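Local coordinates for BH1408 protein (Bacillus halodurans, PDB 4E0A) that probably acts as an N-acetyltransferase of the GNAT type, moving an acetyl group onto an amine of its substrate, at residues 12-17 and 67-72; 86-91 and 122-127. The protein carries 1 engineered substitution. All blocks are in the same frame, centred on the assembly; numbering follows the deposited sequence.

Contact 1: residues 12-17 and 67-72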
loop_
_atom_site.group_PDB
_atom_site.type_symbol
_atom_site.label_atom_id
_atom_site.label_comp_id
_atom_site.label_asym_id
_atom_site.label_seq_id
_atom_site.Cartn_x
_atom_site.Cartn_y
_atom_site.Cartn_z
ATOM N N GLU A 12 18.297 -15.888 -15.436
ATOM C CA GLU A 12 17.436 -16.228 -16.563
ATOM C C GLU A 12 16.200 -17.009 -16.130
ATOM O O GLU A 12 15.083 -16.699 -16.540
ATOM C CB GLU A 12 18.213 -16.980 -17.664
ATOM C CG GLU A 12 18.881 -16.019 -18.638
ATOM C CD GLU A 12 19.766 -16.696 -19.673
ATOM O OE1 GLU A 12 19.705 -17.935 -19.815
ATOM O OE2 GLU A 12 20.532 -15.969 -20.345
ATOM N N GLU A 13 16.408 -18.005 -15.282
ATOM C CA GLU A 13 15.302 -18.777 -14.743
ATOM C C GLU A 13 14.395 -17.961 -13.842
ATOM O O GLU A 13 13.174 -18.064 -13.929
ATOM C CB GLU A 13 15.831 -19.952 -13.951
ATOM C CG GLU A 13 16.409 -20.999 -14.819
ATOM C CD GLU A 13 15.864 -22.327 -14.452
ATOM O OE1 GLU A 13 14.668 -22.575 -14.728
ATOM O OE2 GLU A 13 16.628 -23.098 -13.855
ATOM N N VAL A 14 14.989 -17.178 -12.948
ATOM C CA VAL A 14 14.181 -16.332 -12.083
ATOM C C VAL A 14 13.374 -15.323 -12.907
ATOM O O VAL A 14 12.199 -15.086 -12.623
ATOM C CB VAL A 14 15.042 -15.634 -11.030
ATOM C CG1 VAL A 14 14.224 -14.547 -10.279
ATOM C CG2 VAL A 14 15.618 -16.679 -10.068
ATOM N N ALA A 15 13.992 -14.758 -13.947
ATOM C CA ALA A 15 13.296 -13.812 -14.820
ATOM C C ALA A 15 12.078 -14.436 -15.510
ATOM O O ALA A 15 11.015 -13.809 -15.620
ATOM C CB ALA A 15 14.265 -13.193 -15.848
ATOM N N ARG A 16 12.238 -15.669 -15.968
ATOM C CA ARG A 16 11.166 -16.382 -16.653
ATOM C C ARG A 16 9.959 -16.545 -15.734
ATOM O O ARG A 16 8.808 -16.306 -16.131
ATOM C CB ARG A 16 11.668 -17.752 -17.127
ATOM C CG ARG A 16 10.596 -18.608 -17.798
ATOM C CD ARG A 16 11.152 -19.945 -18.262
ATOM N NE ARG A 16 11.572 -20.808 -17.157
ATOM C CZ ARG A 16 10.762 -21.650 -16.520
ATOM N NH1 ARG A 16 9.486 -21.737 -16.877
ATOM N NH2 ARG A 16 11.226 -22.408 -15.532
ATOM N N LEU A 17 10.224 -16.938 -14.494
ATOM C CA LEU A 17 9.165 -17.038 -13.491
ATOM C C LEU A 17 8.520 -15.687 -13.209
ATOM O O LEU A 17 7.301 -15.599 -13.091
ATOM C CB LEU A 17 9.714 -17.624 -12.185
ATOM C CG LEU A 17 9.706 -19.148 -12.032
ATOM C CD1 LEU A 17 10.071 -19.894 -13.299
ATOM C CD2 LEU A 17 10.658 -19.521 -10.900
ATOM N N GLY A 67 12.262 -23.977 -9.636
ATOM C CA GLY A 67 10.822 -24.133 -9.527
ATOM C C GLY A 67 10.085 -22.985 -8.854
ATOM O O GLY A 67 8.876 -22.859 -9.008
ATOM N N ALA A 68 10.806 -22.155 -8.100
ATOM C CA ALA A 68 10.197 -21.053 -7.365
ATOM C C ALA A 68 11.276 -20.104 -6.879
ATOM O O ALA A 68 12.427 -20.496 -6.720
ATOM C CB ALA A 68 9.426 -21.588 -6.164
ATOM N N TYR A 69 10.905 -18.861 -6.613
ATOM C CA TYR A 69 11.850 -17.960 -5.964
ATOM C C TYR A 69 11.108 -16.904 -5.186
ATOM O O TYR A 69 9.900 -16.690 -5.367
ATOM C CB TYR A 69 12.767 -17.274 -6.981
ATOM C CG TYR A 69 12.137 -16.059 -7.626
ATOM C CD1 TYR A 69 11.256 -16.204 -8.692
ATOM C CD2 TYR A 69 12.412 -14.767 -7.163
ATOM C CE1 TYR A 69 10.649 -15.097 -9.295
ATOM C CE2 TYR A 69 11.804 -13.636 -7.780
ATOM C CZ TYR A 69 10.922 -13.828 -8.838
ATOM O OH TYR A 69 10.306 -12.751 -9.459
ATOM N N SER A 70 11.846 -16.219 -4.330
ATOM C CA SER A 70 11.267 -15.116 -3.585
ATOM C C SER A 70 12.323 -14.047 -3.364
ATOM O O SER A 70 13.521 -14.352 -3.255
ATOM C CB SER A 70 10.715 -15.603 -2.238
ATOM O OG SER A 70 10.070 -14.536 -1.557
ATOM N N VAL A 71 11.881 -12.788 -3.342
ATOM C CA VAL A 71 12.752 -11.689 -2.973
ATOM C C VAL A 71 12.168 -11.023 -1.738
ATOM O O VAL A 71 10.988 -10.691 -1.719
ATOM C CB VAL A 71 12.827 -10.630 -4.085
ATOM C CG1 VAL A 71 13.733 -9.475 -3.641
ATOM C CG2 VAL A 71 13.332 -11.255 -5.381
ATOM N N ILE A 72 12.988 -10.838 -0.707
ATOM C CA ILE A 72 12.506 -10.261 0.542
ATOM C C ILE A 72 13.459 -9.152 0.961
ATOM O O ILE A 72 14.608 -9.117 0.522
ATOM C CB ILE A 72 12.376 -11.319 1.672
ATOM C CG1 ILE A 72 13.753 -11.800 2.126
ATOM C CG2 ILE A 72 11.510 -12.509 1.225
ATOM C CD1 ILE A 72 13.692 -12.979 3.071
#
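Val14 drops its CG1 methyl onto the middle of the Tyr69 ring, 3.4 Å from the ring centroid and only 4° off the normal, a well-centred CH-pi contact in which the two side chains cross at about a right angle. Helix 12-17 passes over strand 67-72 almost squarely, at 88°. Tyr69 holds CG between its backbone N and carbonyl carbon (chi1 83°), which stands the ring up from the strand against the helix, while Val14 reaches it with the branch lying anti to its own N. Leu17, one helical turn on, closes the edge of the ring: its CB lies 4.0 Å from Tyr69 CE1, and its CD2 reaches past to the strand backbone, 3.8 Å from Ala68 N. With the methyl centred on the ring and all five touching residues buried, this half is tight, and Val58 of strand 54-62 adds to the packing on Val14 and Tyr69. The partly exposed flank of the helix is looser and polar. There Arg16 NH2 makes a long salt bridge of 3.5 Å with Glu13 OE1, Leu17 CD1 lying over one face of the guanidinium, toward its rim; Asp97 is a second acidic partner of Arg16, and Glu13 OE2 accepts from Ile66 N. Trading Tyr69 for an alanine would probably leave CG1 of Val14 and CB of Leu17 without their aromatic partner and open a gap under the helix. Across the strand, Ala68 and Ser70 touch helix 105-119 instead, so the sheet is sandwiched between helices. With no hydrogen bond between the two segments, helix and strand are held together by apolar shape and CH-pi contact, and charge pairing stays at the border.

Contact 2: residues 86-91 and 122-127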
loop_
_atom_site.group_PDB
_atom_site.type_symbol
_atom_site.label_atom_id
_atom_site.label_comp_id
_atom_site.label_asym_id
_atom_site.label_seq_id
_atom_site.Cartn_x
_atom_site.Cartn_y
_atom_site.Cartn_z
ATOM N N ARG A 86 9.097 0.256 13.626
ATOM C CA ARG A 86 8.691 -1.033 13.099
ATOM C C ARG A 86 9.775 -1.733 12.286
ATOM O O ARG A 86 10.426 -1.128 11.437
ATOM C CB ARG A 86 7.429 -0.851 12.262
ATOM C CG ARG A 86 6.619 -2.086 12.102
ATOM C CD ARG A 86 5.188 -1.723 11.811
ATOM N NE ARG A 86 4.506 -2.827 11.152
ATOM C CZ ARG A 86 4.010 -3.867 11.799
ATOM N NH1 ARG A 86 4.115 -3.926 13.120
ATOM N NH2 ARG A 86 3.409 -4.839 11.125
ATOM N N LYS A 87 9.937 -3.022 12.545
ATOM C CA LYS A 87 10.875 -3.854 11.796
ATOM C C LYS A 87 10.095 -4.995 11.148
ATOM O O LYS A 87 9.404 -5.759 11.827
ATOM C CB LYS A 87 11.960 -4.394 12.739
ATOM C CG LYS A 87 13.119 -5.096 12.035
ATOM C CD LYS A 87 14.189 -5.558 13.031
ATOM C CE LYS A 87 15.416 -6.089 12.287
ATOM N NZ LYS A 87 16.468 -6.574 13.224
ATOM N N THR A 88 10.172 -5.101 9.827
ATOM C CA THR A 88 9.452 -6.165 9.140
ATOM C C THR A 88 10.299 -6.841 8.079
ATOM O O THR A 88 11.357 -6.334 7.678
ATOM C CB THR A 88 8.175 -5.639 8.418
ATOM O OG1 THR A 88 8.520 -4.554 7.547
ATOM C CG2 THR A 88 7.112 -5.179 9.423
ATOM N N VAL A 89 9.815 -7.984 7.618
ATOM C CA VAL A 89 10.297 -8.550 6.363
ATOM C C VAL A 89 9.245 -8.245 5.315
ATOM O O VAL A 89 8.071 -8.568 5.504
ATOM C CB VAL A 89 10.476 -10.072 6.452
ATOM C CG1 VAL A 89 10.740 -10.649 5.064
ATOM C CG2 VAL A 89 11.604 -10.419 7.396
ATOM N N TYR A 90 9.651 -7.623 4.214
ATOM C CA TYR A 90 8.707 -7.334 3.143
ATOM C C TYR A 90 8.989 -8.232 1.954
ATOM O O TYR A 90 10.103 -8.240 1.412
ATOM C CB TYR A 90 8.791 -5.880 2.710
ATOM C CG TYR A 90 7.773 -5.521 1.649
ATOM C CD1 TYR A 90 6.436 -5.336 1.982
ATOM C CD2 TYR A 90 8.142 -5.380 0.306
ATOM C CE1 TYR A 90 5.490 -5.001 1.010
ATOM C CE2 TYR A 90 7.197 -5.061 -0.668
ATOM C CZ TYR A 90 5.877 -4.865 -0.302
ATOM O OH TYR A 90 4.932 -4.536 -1.258
ATOM N N ILE A 91 7.989 -9.011 1.567
ATOM C CA ILE A 91 8.130 -9.898 0.423
ATOM C C ILE A 91 7.727 -9.126 -0.831
ATOM O O ILE A 91 6.545 -8.871 -1.043
ATOM C CB ILE A 91 7.229 -11.137 0.561
ATOM C CG1 ILE A 91 7.564 -11.918 1.846
ATOM C CG2 ILE A 91 7.369 -12.015 -0.668
ATOM C CD1 ILE A 91 6.606 -13.062 2.112
ATOM N N VAL A 122 11.984 -9.756 13.628
ATOM C CA VAL A 122 11.073 -8.776 13.057
ATOM C C VAL A 122 9.704 -8.858 13.703
ATOM O O VAL A 122 9.329 -9.882 14.281
ATOM C CB VAL A 122 10.928 -8.966 11.546
ATOM C CG1 VAL A 122 12.316 -9.082 10.923
ATOM C CG2 VAL A 122 10.098 -10.216 11.257
ATOM N N ASP A 123 8.962 -7.766 13.594
ATOM C CA ASP A 123 7.614 -7.687 14.123
ATOM C C ASP A 123 6.646 -8.474 13.267
ATOM O O ASP A 123 5.658 -9.010 13.765
ATOM C CB ASP A 123 7.156 -6.227 14.172
ATOM C CG ASP A 123 8.019 -5.372 15.081
ATOM O OD1 ASP A 123 8.041 -5.640 16.297
ATOM O OD2 ASP A 123 8.649 -4.415 14.588
ATOM N N ALA A 124 6.911 -8.544 11.967
ATOM C CA ALA A 124 5.912 -9.126 11.084
ATOM C C ALA A 124 6.473 -9.372 9.692
ATOM O O ALA A 124 7.488 -8.781 9.308
ATOM C CB ALA A 124 4.689 -8.190 10.998
ATOM N N ILE A 125 5.809 -10.246 8.946
ATOM C CA ILE A 125 6.066 -10.371 7.515
ATOM C C ILE A 125 4.943 -9.620 6.825
ATOM O O ILE A 125 3.786 -9.744 7.228
ATOM C CB ILE A 125 6.035 -11.829 7.068
ATOM C CG1 ILE A 125 7.154 -12.605 7.774
ATOM C CG2 ILE A 125 6.182 -11.931 5.551
ATOM C CD1 ILE A 125 7.091 -14.085 7.540
ATOM N N GLU A 126 5.282 -8.829 5.806
ATOM C CA GLU A 126 4.285 -8.095 5.042
ATOM C C GLU A 126 4.500 -8.287 3.539
ATOM O O GLU A 126 5.597 -8.636 3.108
ATOM C CB GLU A 126 4.338 -6.604 5.390
ATOM C CG GLU A 126 4.100 -6.296 6.865
ATOM C CD GLU A 126 4.069 -4.797 7.132
ATOM O OE1 GLU A 126 4.649 -4.032 6.325
ATOM O OE2 GLU A 126 3.464 -4.383 8.146
ATOM N N LEU A 127 3.444 -8.068 2.757
ATOM C CA LEU A 127 3.528 -8.079 1.296
ATOM C C LEU A 127 2.319 -7.364 0.743
ATOM O O LEU A 127 1.363 -7.109 1.474
ATOM C CB LEU A 127 3.586 -9.516 0.754
ATOM C CG LEU A 127 2.405 -10.452 1.038
ATOM C CD1 LEU A 127 1.201 -10.247 0.087
ATOM C CD2 LEU A 127 2.896 -11.885 0.975
HETATM O O HOH W 1 7.072 -3.892 5.386
#
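In the beta-alpha-beta unit formed by strand 86-96, helix 105-119 and strand 124-130, residues 86-91 run parallel to 124-127, with Val122 and Asp123 in the loop leading in. Val89 sits at the centre of the backbone pairing: its N donates to Ala124 O and its O accepts from Glu126 N at 2.8 Å. Further along, Ile91 N donates to Glu126 O at 2.9 Å. At the start of the pair Asp123 grips both polar backbone atoms of Lys87, its N giving a 2.7 Å bond to Lys87 O and its OD2 taking Lys87 N at 2.8 Å. Setting Asp123 CG beside its own N (chi1 -62°) brings the carboxylate to that NH, where it stands in for a strand carbonyl.

On the face carrying Thr88, Tyr90 and Glu126, the Arg86 chain runs extended toward Glu126. Arg86 NH2 meets Glu126 OE2 at 3.0 Å in a straight salt bridge (168°), with OE2 in the guanidinium plane but approached on its anti side and 32° out of the carboxylate plane. Gln148 also binds OE2. A water donates a hydrogen bond to Glu126 OE1 at 2.6 Å and is also bonded to Thr88 OG1, so both carboxylate oxygens are held. The other face is apolar: Ile91 CD1 lies 3.6 Å from Ile125 CG2, Val89 CG2 packs on Val122 CG1, and helix 105-119 covers Val89, Ile91 and Ile125, while Val122 and Ile125 pack on Leu156 of the second subunit. A phosphate ion, probably from the crystallisation liquor, lies close to Ile91. Residues 124-127 pair antiparallel along their far edge with a strand of that subunit, carrying the sheet across the dimer. The unit supplies the parallel part of an otherwise antiparallel sheet, as in the GNAT fold, where it belongs to the core.

How the contacts relate
From the N terminus, the chain runs through strand 2-5 into helix 11-28, then through helix 42-50 and strand 54-62 before strand 65-77 returns beneath the first helix; contact 1 closes this loop. A short connection leads into strand 86-96, and contact 2 closes a second loop when the chain comes back from helix 105-119 into strand 124-130. The loops follow in series, neither nesting nor crossing. The centres of the two contacts lie about 21 Å apart, on opposite sides of the chain's centre, yet they meet because strands 65-77 and 86-96 are antiparallel neighbours: Ile72 packs on Val89, and Ser70 on Ile91. One contact ties the N-terminal helix to the sheet, the other its dimer-facing edge strand.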